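Local atomic coordinates of sensory rhodopsin transducer (Thermotoga maritima, PDB entry 1NC7), a protein that is of unknown function but belongs to the Anabaena sensory rhodopsin transducer family, whose name suggests a signalling role, and binds magnesium. Residues Y35-K40 against L115-V120; E48-M53 against V111-S116; K61-F66 against P73-V78. All blocks are in the same frame, centred on the assembly; numbering follows the deposited sequence.

The three contacts illustrate how one antiparallel sheet serves both a core and an assembly. Interactions 1 and 2 share strand 110-121, and their centres lie about 15 Å apart. They are joined by a salt bridge, Arg117 NE to Glu48 OE2 at 2.8 Å. Interaction 3, a hairpin about 13 Å from interaction 2 between centres, meets it in the hydrophobic core, where Ile52 CG2 lies 3.7 Å from Ile62 CD1. Interactions 1 and 3 do not touch; their nearest atoms are about 7 Å apart. No magnesium is bound to this chain in the model, but an ion lies about 8 Å from the side chain of Asp119 and one about 7 Å from that of Gln114.

Interaction 1 of 3, residues Y35-K40 against L115-V120; sequences YIPNGK and LSRLDV. With EDO (1,2-ethanediol), chain O.
Gly39, Asp119 and Val120 are tied together by one water molecule. It donates to Val120 O at 2.7 Å and to Asp119 OD1 at 2.8 Å, and accepts a weak bond from Gly39 N. Val120 O is also approached directly by the CA of Gly39, a CA-H...O contact of 3.1 Å, and a side-chain carbon on Gly39 would run into that oxygen. The carboxylate of Asp119 lies obliquely against the ring of Pro37, with OD1 3.6 Å from Pro37 CB. Its oxygens are held by other partners too, OD1 by His124 and OD2 by Tyr125 of the second subunit.

The pairing exemplifies a loop packed along a beta strand without joining its sheet: residues 35-40, which follow strand 28-34, run beside strand 110-121 with no direct hydrogen bond between the two segments. Arg117 carries the contact at the Tyr35 end. With its CG anti to the backbone N (chi1 179°) and the chain bent at chi3, the guanidinium comes under Tyr35, whose CB stands over one face, 3.4 Å from NH2. NH1 donates to O2 of the ethanediol at 3.0 Å, a fairly straight bond near the guanidinium plane. NE and NH2 form salt bridges with Glu48 and Asp33. With a leucine in place of Arg117, the carboxylates of Glu48 and Asp33 would probably be left without their counter-charge. The ethanediol, probably from the crystallisation liquor, also bonds to His47 of the second subunit.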
loop_
_atom_site.group_PDB
_atom_site.type_symbol
_atom_site.label_atom_id
_atom_site.label_comp_id
_atom_site.label_asym_id
_atom_site.label_seq_id
_atom_site.Cartn_x
_atom_site.Cartn_y
_atom_site.Cartn_z
ATOM N N TYR D 35 -0.477 13.118 7.733
ATOM C CA TYR D 35 0.302 13.676 8.834
ATOM C C TYR D 35 1.616 14.233 8.298
ATOM O O TYR D 35 2.347 13.534 7.600
ATOM C CB TYR D 35 0.602 12.575 9.858
ATOM C CG TYR D 35 1.304 13.030 11.119
ATOM C CD1 TYR D 35 0.580 13.545 12.194
ATOM C CD2 TYR D 35 2.685 12.903 11.257
ATOM C CE1 TYR D 35 1.210 13.912 13.379
ATOM C CE2 TYR D 35 3.328 13.270 12.439
ATOM C CZ TYR D 35 2.581 13.771 13.495
ATOM O OH TYR D 35 3.202 14.116 14.674
ATOM N N ILE D 36 1.915 15.488 8.617
ATOM C CA ILE D 36 3.162 16.102 8.179
ATOM C C ILE D 36 4.137 16.115 9.354
ATOM O O ILE D 36 3.961 16.885 10.295
ATOM C CB ILE D 36 2.950 17.566 7.720
ATOM C CG1 ILE D 36 1.942 17.621 6.570
ATOM C CG2 ILE D 36 4.287 18.181 7.318
ATOM C CD1 ILE D 36 2.362 16.852 5.337
ATOM N N PRO D 37 5.163 15.246 9.328
ATOM C CA PRO D 37 6.149 15.196 10.417
ATOM C C PRO D 37 6.961 16.495 10.421
ATOM O O PRO D 37 6.972 17.213 9.428
ATOM C CB PRO D 37 7.006 13.980 10.055
ATOM C CG PRO D 37 6.079 13.131 9.225
ATOM C CD PRO D 37 5.398 14.159 8.365
ATOM N N ASN D 38 7.660 16.785 11.516
ATOM C CA ASN D 38 8.428 18.030 11.601
ATOM C C ASN D 38 9.949 17.931 11.486
ATOM O O ASN D 38 10.644 18.937 11.631
ATOM C CB ASN D 38 8.088 18.757 12.905
ATOM C CG ASN D 38 8.585 18.014 14.130
ATOM O OD1 ASN D 38 9.781 17.764 14.274
ATOM N ND2 ASN D 38 7.668 17.659 15.021
ATOM N N GLY D 39 10.473 16.739 11.225
ATOM C CA GLY D 39 11.918 16.594 11.124
ATOM C C GLY D 39 12.517 16.954 9.777
ATOM O O GLY D 39 11.804 17.109 8.785
ATOM N N LYS D 40 13.839 17.097 9.742
ATOM C CA LYS D 40 14.538 17.424 8.508
ATOM C C LYS D 40 15.956 16.858 8.508
ATOM O O LYS D 40 16.482 16.475 9.552
ATOM C CB LYS D 40 14.583 18.942 8.313
ATOM C CG LYS D 40 15.224 19.701 9.462
ATOM C CD LYS D 40 15.159 21.203 9.230
ATOM C CE LYS D 40 15.771 21.967 10.392
ATOM N NZ LYS D 40 17.201 21.609 10.595
ATOM N N LEU D 115 -0.703 8.398 -2.140
ATOM C CA LEU D 115 -0.160 9.264 -1.095
ATOM C C LEU D 115 1.069 8.625 -0.469
ATOM O O LEU D 115 1.037 7.462 -0.058
ATOM C CB LEU D 115 -1.198 9.518 0.003
ATOM C CG LEU D 115 -0.768 10.438 1.156
ATOM C CD1 LEU D 115 -0.528 11.849 0.625
ATOM C CD2 LEU D 115 -1.841 10.453 2.237
ATOM N N SER D 116 2.149 9.393 -0.392
ATOM C CA SER D 116 3.387 8.897 0.185
ATOM C C SER D 116 3.895 9.848 1.245
ATOM O O SER D 116 3.726 11.058 1.140
ATOM C CB SER D 116 4.443 8.731 -0.903
ATOM O OG SER D 116 3.955 7.886 -1.923
ATOM N N ARG D 117 4.514 9.293 2.276
ATOM C CA ARG D 117 5.050 10.114 3.344
ATOM C C ARG D 117 6.530 9.854 3.558
ATOM O O ARG D 117 6.976 8.708 3.541
ATOM C CB ARG D 117 4.312 9.838 4.659
ATOM C CG ARG D 117 4.843 10.661 5.836
ATOM C CD ARG D 117 4.219 10.213 7.140
ATOM N NE ARG D 117 2.766 10.240 7.058
ATOM C CZ ARG D 117 1.957 9.742 7.987
ATOM N NH1 ARG D 117 2.461 9.178 9.076
ATOM N NH2 ARG D 117 0.643 9.800 7.820
ATOM N N LEU D 118 7.283 10.936 3.729
ATOM C CA LEU D 118 8.703 10.850 4.033
ATOM C C LEU D 118 8.833 11.403 5.448
ATOM O O LEU D 118 8.503 12.563 5.706
ATOM C CB LEU D 118 9.549 11.708 3.089
ATOM C CG LEU D 118 11.015 11.818 3.540
ATOM C CD1 LEU D 118 11.705 10.465 3.398
ATOM C CD2 LEU D 118 11.736 12.872 2.713
ATOM N N ASP D 119 9.288 10.560 6.366
ATOM C CA ASP D 119 9.477 10.962 7.751
ATOM C C ASP D 119 10.986 10.908 7.934
ATOM O O ASP D 119 11.576 9.826 7.946
ATOM C CB ASP D 119 8.794 9.968 8.691
ATOM C CG ASP D 119 8.705 10.474 10.117
ATOM O OD1 ASP D 119 9.494 11.369 10.489
ATOM O OD2 ASP D 119 7.847 9.961 10.868
ATOM N N VAL D 120 11.608 12.073 8.055
ATOM C CA VAL D 120 13.052 12.133 8.188
ATOM C C VAL D 120 13.501 13.008 9.347
ATOM O O VAL D 120 12.783 13.904 9.782
ATOM C CB VAL D 120 13.683 12.656 6.874
ATOM C CG1 VAL D 120 13.232 14.087 6.619
ATOM C CG2 VAL D 120 15.199 12.571 6.945
HETATM C C1 EDO O . 1.706 5.833 12.168
HETATM O O1 EDO O . 1.610 6.775 13.254
HETATM C C2 EDO O . 1.698 6.565 10.866
HETATM O O2 EDO O . 0.576 7.481 10.662
HETATM O O HOH W 1 10.526 13.838 11.280
#

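Interaction 2 of 3, residues E48-M53 against V111-S116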
loop_
_atom_site.group_PDB
_atom_site.type_symbol
_atom_site.label_atom_id
_atom_site.label_comp_id
_atom_site.label_asym_id
_atom_site.label_seq_id
_atom_site.Cartn_x
_atom_site.Cartn_y
_atom_site.Cartn_z
ATOM N N GLU D 48 4.564 14.953 2.918
ATOM C CA GLU D 48 3.687 13.984 2.291
ATOM C C GLU D 48 3.499 14.517 0.891
ATOM O O GLU D 48 3.444 15.731 0.684
ATOM C CB GLU D 48 2.332 13.889 2.991
ATOM C CG GLU D 48 2.391 13.216 4.344
ATOM C CD GLU D 48 1.044 12.688 4.792
ATOM O OE1 GLU D 48 0.037 13.403 4.614
ATOM O OE2 GLU D 48 0.992 11.560 5.326
ATOM N N SER D 49 3.444 13.608 -0.072
ATOM C CA SER D 49 3.243 13.994 -1.453
ATOM C C SER D 49 1.985 13.312 -1.952
ATOM O O SER D 49 1.886 12.083 -1.935
ATOM C CB SER D 49 4.433 13.575 -2.321
ATOM O OG SER D 49 5.593 14.331 -2.010
ATOM N N LEU D 50 1.008 14.115 -2.358
ATOM C CA LEU D 50 -0.223 13.571 -2.906
ATOM C C LEU D 50 0.057 13.551 -4.396
ATOM O O LEU D 50 0.108 14.600 -5.042
ATOM C CB LEU D 50 -1.415 14.482 -2.606
ATOM C CG LEU D 50 -2.748 14.019 -3.203
ATOM C CD1 LEU D 50 -3.115 12.644 -2.655
ATOM C CD2 LEU D 50 -3.835 15.032 -2.869
ATOM N N CYS D 51 0.266 12.357 -4.935
ATOM C CA CYS D 51 0.584 12.223 -6.345
ATOM C C CYS D 51 -0.653 11.926 -7.160
ATOM O O CYS D 51 -1.409 11.001 -6.860
ATOM C CB CYS D 51 1.647 11.147 -6.519
ATOM S SG CYS D 51 3.124 11.538 -5.544
ATOM N N ILE D 52 -0.848 12.734 -8.199
ATOM C CA ILE D 52 -2.011 12.630 -9.062
ATOM C C ILE D 52 -1.592 12.522 -10.521
ATOM O O ILE D 52 -0.655 13.191 -10.955
ATOM C CB ILE D 52 -2.892 13.886 -8.916
ATOM C CG1 ILE D 52 -3.126 14.191 -7.434
ATOM C CG2 ILE D 52 -4.214 13.686 -9.644
ATOM C CD1 ILE D 52 -3.833 15.513 -7.184
HETATM N N MSE D 53 -2.280 11.670 -11.269
HETATM C CA MSE D 53 -1.984 11.527 -12.685
HETATM C C MSE D 53 -3.268 11.666 -13.489
HETATM O O MSE D 53 -4.334 11.208 -13.071
HETATM C CB MSE D 53 -1.302 10.183 -12.975
HETATM C CG MSE D 53 -2.125 8.953 -12.659
HETATM SE SE MSE D 53 -1.097 7.306 -12.831
HETATM C CE MSE D 53 -0.709 7.415 -14.721
ATOM N N VAL D 111 -9.060 10.502 -12.567
ATOM C CA VAL D 111 -7.620 10.593 -12.336
ATOM C C VAL D 111 -7.245 9.448 -11.397
ATOM O O VAL D 111 -8.110 8.693 -10.963
ATOM C CB VAL D 111 -7.218 11.941 -11.677
ATOM C CG1 VAL D 111 -7.485 13.089 -12.639
ATOM C CG2 VAL D 111 -7.985 12.146 -10.376
ATOM N N VAL D 112 -5.957 9.302 -11.105
ATOM C CA VAL D 112 -5.513 8.256 -10.189
ATOM C C VAL D 112 -4.618 8.935 -9.166
ATOM O O VAL D 112 -3.827 9.815 -9.515
ATOM C CB VAL D 112 -4.718 7.147 -10.910
ATOM C CG1 VAL D 112 -4.371 6.041 -9.918
ATOM C CG2 VAL D 112 -5.541 6.576 -12.059
HETATM N N MSE D 113 -4.747 8.536 -7.904
HETATM C CA MSE D 113 -3.955 9.150 -6.845
HETATM C C MSE D 113 -3.282 8.173 -5.900
HETATM O O MSE D 113 -3.783 7.073 -5.652
HETATM C CB MSE D 113 -4.821 10.101 -6.025
HETATM C CG MSE D 113 -5.393 11.243 -6.823
HETATM SE SE MSE D 113 -6.228 12.543 -5.684
HETATM C CE MSE D 113 -7.444 13.293 -6.969
ATOM N N GLN D 114 -2.149 8.613 -5.359
ATOM C CA GLN D 114 -1.346 7.829 -4.425
ATOM C C GLN D 114 -0.770 8.807 -3.404
ATOM O O GLN D 114 -0.398 9.923 -3.760
ATOM C CB GLN D 114 -0.211 7.140 -5.192
ATOM C CG GLN D 114 0.657 6.192 -4.374
ATOM C CD GLN D 114 1.689 5.473 -5.236
ATOM O OE1 GLN D 114 1.576 5.438 -6.462
ATOM N NE2 GLN D 114 2.696 4.894 -4.599
ATOM N N LEU D 115 -0.703 8.398 -2.140
ATOM C CA LEU D 115 -0.160 9.264 -1.095
ATOM C C LEU D 115 1.069 8.625 -0.469
ATOM O O LEU D 115 1.037 7.462 -0.058
ATOM C CB LEU D 115 -1.198 9.518 0.003
ATOM C CG LEU D 115 -0.768 10.438 1.156
ATOM C CD1 LEU D 115 -0.528 11.849 0.625
ATOM C CD2 LEU D 115 -1.841 10.453 2.237
ATOM N N SER D 116 2.149 9.393 -0.392
ATOM C CA SER D 116 3.387 8.897 0.185
ATOM C C SER D 116 3.895 9.848 1.245
ATOM O O SER D 116 3.726 11.058 1.140
ATOM C CB SER D 116 4.443 8.731 -0.903
ATOM O OG SER D 116 3.955 7.886 -1.923
#
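Met113, modelled as selenomethionine, runs alongside Ile52 from its root outward, and the two side chains point the same way. Its CB stands 3.6 Å from Cys51 O, the carbonyl that also accepts the backbone bond of Gln114. CG, anti to the carbonyl carbon (chi1 -61°), then leaves the backbone and settles against both branches of Ile52, 3.8 Å from CG1. The selenium continues along the same neighbour, near CG1 and CD1, and has Leu50 CD1 on its flank at 4.3 Å. CE reaches beyond both strands to Ile62, so this one chain leads from the strand pair into the core.

Leu115 extends the apolar face, its CD1 lying 3.5 Å from Ser49 O. On the other face Met53 takes the sterically confined torsion, CG between the backbone N and the carbonyl carbon (chi1 62°), which brings CG to 3.6 Å from Val112 CB. Beneath the side chains six backbone hydrogen bonds form a regular ladder, paired at Ser49 with Ser116, Cys51 with Gln114 and Met53 with Val112. The shortest include Cys51 N to Gln114 O at 2.8 Å. Glu48 CA adds a CA-H...O contact of 3.1 Å to Ser116 O at one end.

The polar groups on the face of Met53 and Val112 look out to other partners. Gln114 NE2 and Ser116 OG bond to Thr129, a residue seen to bind magnesium in this protein, while Gln114 OE1 accepts from Asp33 N of the third subunit. This is the antiparallel ladder of a beta-sandwich: Leu50, Ile52, Met113 and Leu115 line the interior, and the opposite face builds a subunit interface.

Interaction 3 of 3, residues K61-F66 against P73-V78; sequences KIRITF and PVVHEV
Arg63 and Glu77 lie side by side on the outer face of the hairpin, yet the carboxylate meets the aliphatic part of Arg63, not its guanidinium. A bend at chi2 (-79°) brings the Glu77 carboxylate back beside Arg63 CB and CG. Arg63 CG is 3.4 Å from Glu77 OE1 and equally close to Val75 CG1, while Arg63 NE stays 5.0 Å from Glu77 OE1; the guanidinium turns instead to a salt bridge with Glu106. On the inner face Val78 CG2 packs 3.9 Å from Ile62 CB and obliquely against Ile64 CD1. Farther along, the rings of Phe66 and His76 cross almost at a right angle (89°), with CE2 of Phe66 3.6 Å from ND1 of His76.

Behind these side chains stand six backbone hydrogen bonds, shared by the pairs Ile62 with Val78, Ile64 with His76 and Phe66 with Val74, which set the register of a two-stranded antiparallel hairpin. Tyr101, from the adjacent strand 101-107, is edge-to-face with Phe66, while Leu88, from strand 84-89 at the other edge of the sheet, packs on Ile64 and Val78. Apolar Ile62, Ile64, Phe66 and Val78 face inward; Arg63 and Glu77 stay outward, the charge of Arg63 probably balanced by Glu106.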
loop_
_atom_site.group_PDB
_atom_site.type_symbol
_atom_site.label_atom_id
_atom_site.label_comp_id
_atom_site.label_asym_id
_atom_site.label_seq_id
_atom_site.Cartn_x
_atom_site.Cartn_y
_atom_site.Cartn_z
ATOM N N LYS D 61 -9.683 19.467 -12.745
ATOM C CA LYS D 61 -9.810 20.481 -11.706
ATOM C C LYS D 61 -10.137 19.668 -10.462
ATOM O O LYS D 61 -11.181 19.013 -10.387
ATOM C CB LYS D 61 -10.944 21.449 -12.041
ATOM C CG LYS D 61 -10.711 22.236 -13.322
ATOM C CD LYS D 61 -11.880 23.156 -13.628
ATOM C CE LYS D 61 -11.652 23.925 -14.920
ATOM N NZ LYS D 61 -12.804 24.815 -15.243
ATOM N N ILE D 62 -9.237 19.708 -9.492
ATOM C CA ILE D 62 -9.401 18.919 -8.288
ATOM C C ILE D 62 -9.542 19.729 -7.008
ATOM O O ILE D 62 -8.751 20.631 -6.735
ATOM C CB ILE D 62 -8.213 17.949 -8.149
ATOM C CG1 ILE D 62 -8.007 17.203 -9.471
ATOM C CG2 ILE D 62 -8.480 16.946 -7.052
ATOM C CD1 ILE D 62 -6.795 16.307 -9.491
ATOM N N ARG D 63 -10.573 19.394 -6.238
ATOM C CA ARG D 63 -10.844 20.034 -4.959
ATOM C C ARG D 63 -10.355 19.057 -3.894
ATOM O O ARG D 63 -10.835 17.924 -3.816
ATOM C CB ARG D 63 -12.348 20.280 -4.801
ATOM C CG ARG D 63 -12.750 20.844 -3.451
ATOM C CD ARG D 63 -14.234 21.174 -3.410
ATOM N NE ARG D 63 -15.064 20.010 -3.707
ATOM C CZ ARG D 63 -16.393 20.022 -3.714
ATOM N NH1 ARG D 63 -17.051 21.141 -3.438
ATOM N NH2 ARG D 63 -17.066 18.916 -3.999
ATOM N N ILE D 64 -9.388 19.492 -3.094
ATOM C CA ILE D 64 -8.812 18.646 -2.055
ATOM C C ILE D 64 -9.269 19.086 -0.673
ATOM O O ILE D 64 -8.935 20.182 -0.224
ATOM C CB ILE D 64 -7.273 18.695 -2.085
ATOM C CG1 ILE D 64 -6.767 18.430 -3.507
ATOM C CG2 ILE D 64 -6.707 17.660 -1.118
ATOM C CD1 ILE D 64 -5.276 18.611 -3.673
ATOM N N THR D 65 -10.019 18.221 -0.002
ATOM C CA THR D 65 -10.529 18.523 1.330
ATOM C C THR D 65 -9.741 17.802 2.421
ATOM O O THR D 65 -9.539 16.587 2.362
ATOM C CB THR D 65 -12.010 18.124 1.451
ATOM O OG1 THR D 65 -12.775 18.826 0.463
ATOM C CG2 THR D 65 -12.547 18.463 2.839
ATOM N N PHE D 66 -9.300 18.568 3.413
ATOM C CA PHE D 66 -8.553 18.025 4.538
ATOM C C PHE D 66 -9.466 17.991 5.758
ATOM O O PHE D 66 -10.031 19.019 6.147
ATOM C CB PHE D 66 -7.330 18.901 4.823
ATOM C CG PHE D 66 -6.306 18.881 3.726
ATOM C CD1 PHE D 66 -5.288 17.933 3.722
ATOM C CD2 PHE D 66 -6.380 19.789 2.677
ATOM C CE1 PHE D 66 -4.357 17.891 2.683
ATOM C CE2 PHE D 66 -5.456 19.756 1.636
ATOM C CZ PHE D 66 -4.443 18.806 1.640
ATOM N N PRO D 73 -12.891 21.334 8.373
ATOM C CA PRO D 73 -12.192 21.111 7.104
ATOM C C PRO D 73 -11.539 22.332 6.470
ATOM O O PRO D 73 -11.956 23.470 6.694
ATOM C CB PRO D 73 -13.284 20.529 6.202
ATOM C CG PRO D 73 -14.259 19.920 7.170
ATOM C CD PRO D 73 -14.308 20.950 8.261
ATOM N N VAL D 74 -10.501 22.068 5.682
ATOM C CA VAL D 74 -9.778 23.093 4.945
ATOM C C VAL D 74 -9.747 22.553 3.521
ATOM O O VAL D 74 -9.446 21.376 3.306
ATOM C CB VAL D 74 -8.345 23.279 5.472
ATOM C CG1 VAL D 74 -7.617 24.326 4.635
ATOM C CG2 VAL D 74 -8.391 23.716 6.926
ATOM N N VAL D 75 -10.082 23.400 2.554
ATOM C CA VAL D 75 -10.130 22.971 1.163
ATOM C C VAL D 75 -9.169 23.721 0.253
ATOM O O VAL D 75 -9.108 24.948 0.275
ATOM C CB VAL D 75 -11.555 23.138 0.587
ATOM C CG1 VAL D 75 -11.611 22.593 -0.830
ATOM C CG2 VAL D 75 -12.566 22.431 1.479
ATOM N N HIS D 76 -8.422 22.964 -0.548
ATOM C CA HIS D 76 -7.474 23.518 -1.502
ATOM C C HIS D 76 -7.875 23.073 -2.900
ATOM O O HIS D 76 -8.684 22.155 -3.059
ATOM C CB HIS D 76 -6.052 23.034 -1.205
ATOM C CG HIS D 76 -5.420 23.701 -0.024
ATOM N ND1 HIS D 76 -5.707 23.349 1.276
ATOM C CD2 HIS D 76 -4.528 24.717 0.047
ATOM C CE1 HIS D 76 -5.017 24.119 2.100
ATOM N NE2 HIS D 76 -4.295 24.957 1.379
ATOM N N GLU D 77 -7.307 23.724 -3.910
ATOM C CA GLU D 77 -7.609 23.404 -5.299
ATOM C C GLU D 77 -6.334 23.316 -6.127
ATOM O O GLU D 77 -5.382 24.062 -5.904
ATOM C CB GLU D 77 -8.511 24.485 -5.904
ATOM C CG GLU D 77 -9.876 24.635 -5.247
ATOM C CD GLU D 77 -10.869 23.581 -5.700
ATOM O OE1 GLU D 77 -12.029 23.619 -5.237
ATOM O OE2 GLU D 77 -10.494 22.718 -6.523
ATOM N N VAL D 78 -6.323 22.391 -7.080
ATOM C CA VAL D 78 -5.186 22.220 -7.977
ATOM C C VAL D 78 -5.715 21.797 -9.340
ATOM O O VAL D 78 -6.859 21.352 -9.464
ATOM C CB VAL D 78 -4.190 21.133 -7.482
ATOM C CG1 VAL D 78 -3.703 21.464 -6.081
ATOM C CG2 VAL D 78 -4.843 19.758 -7.525
#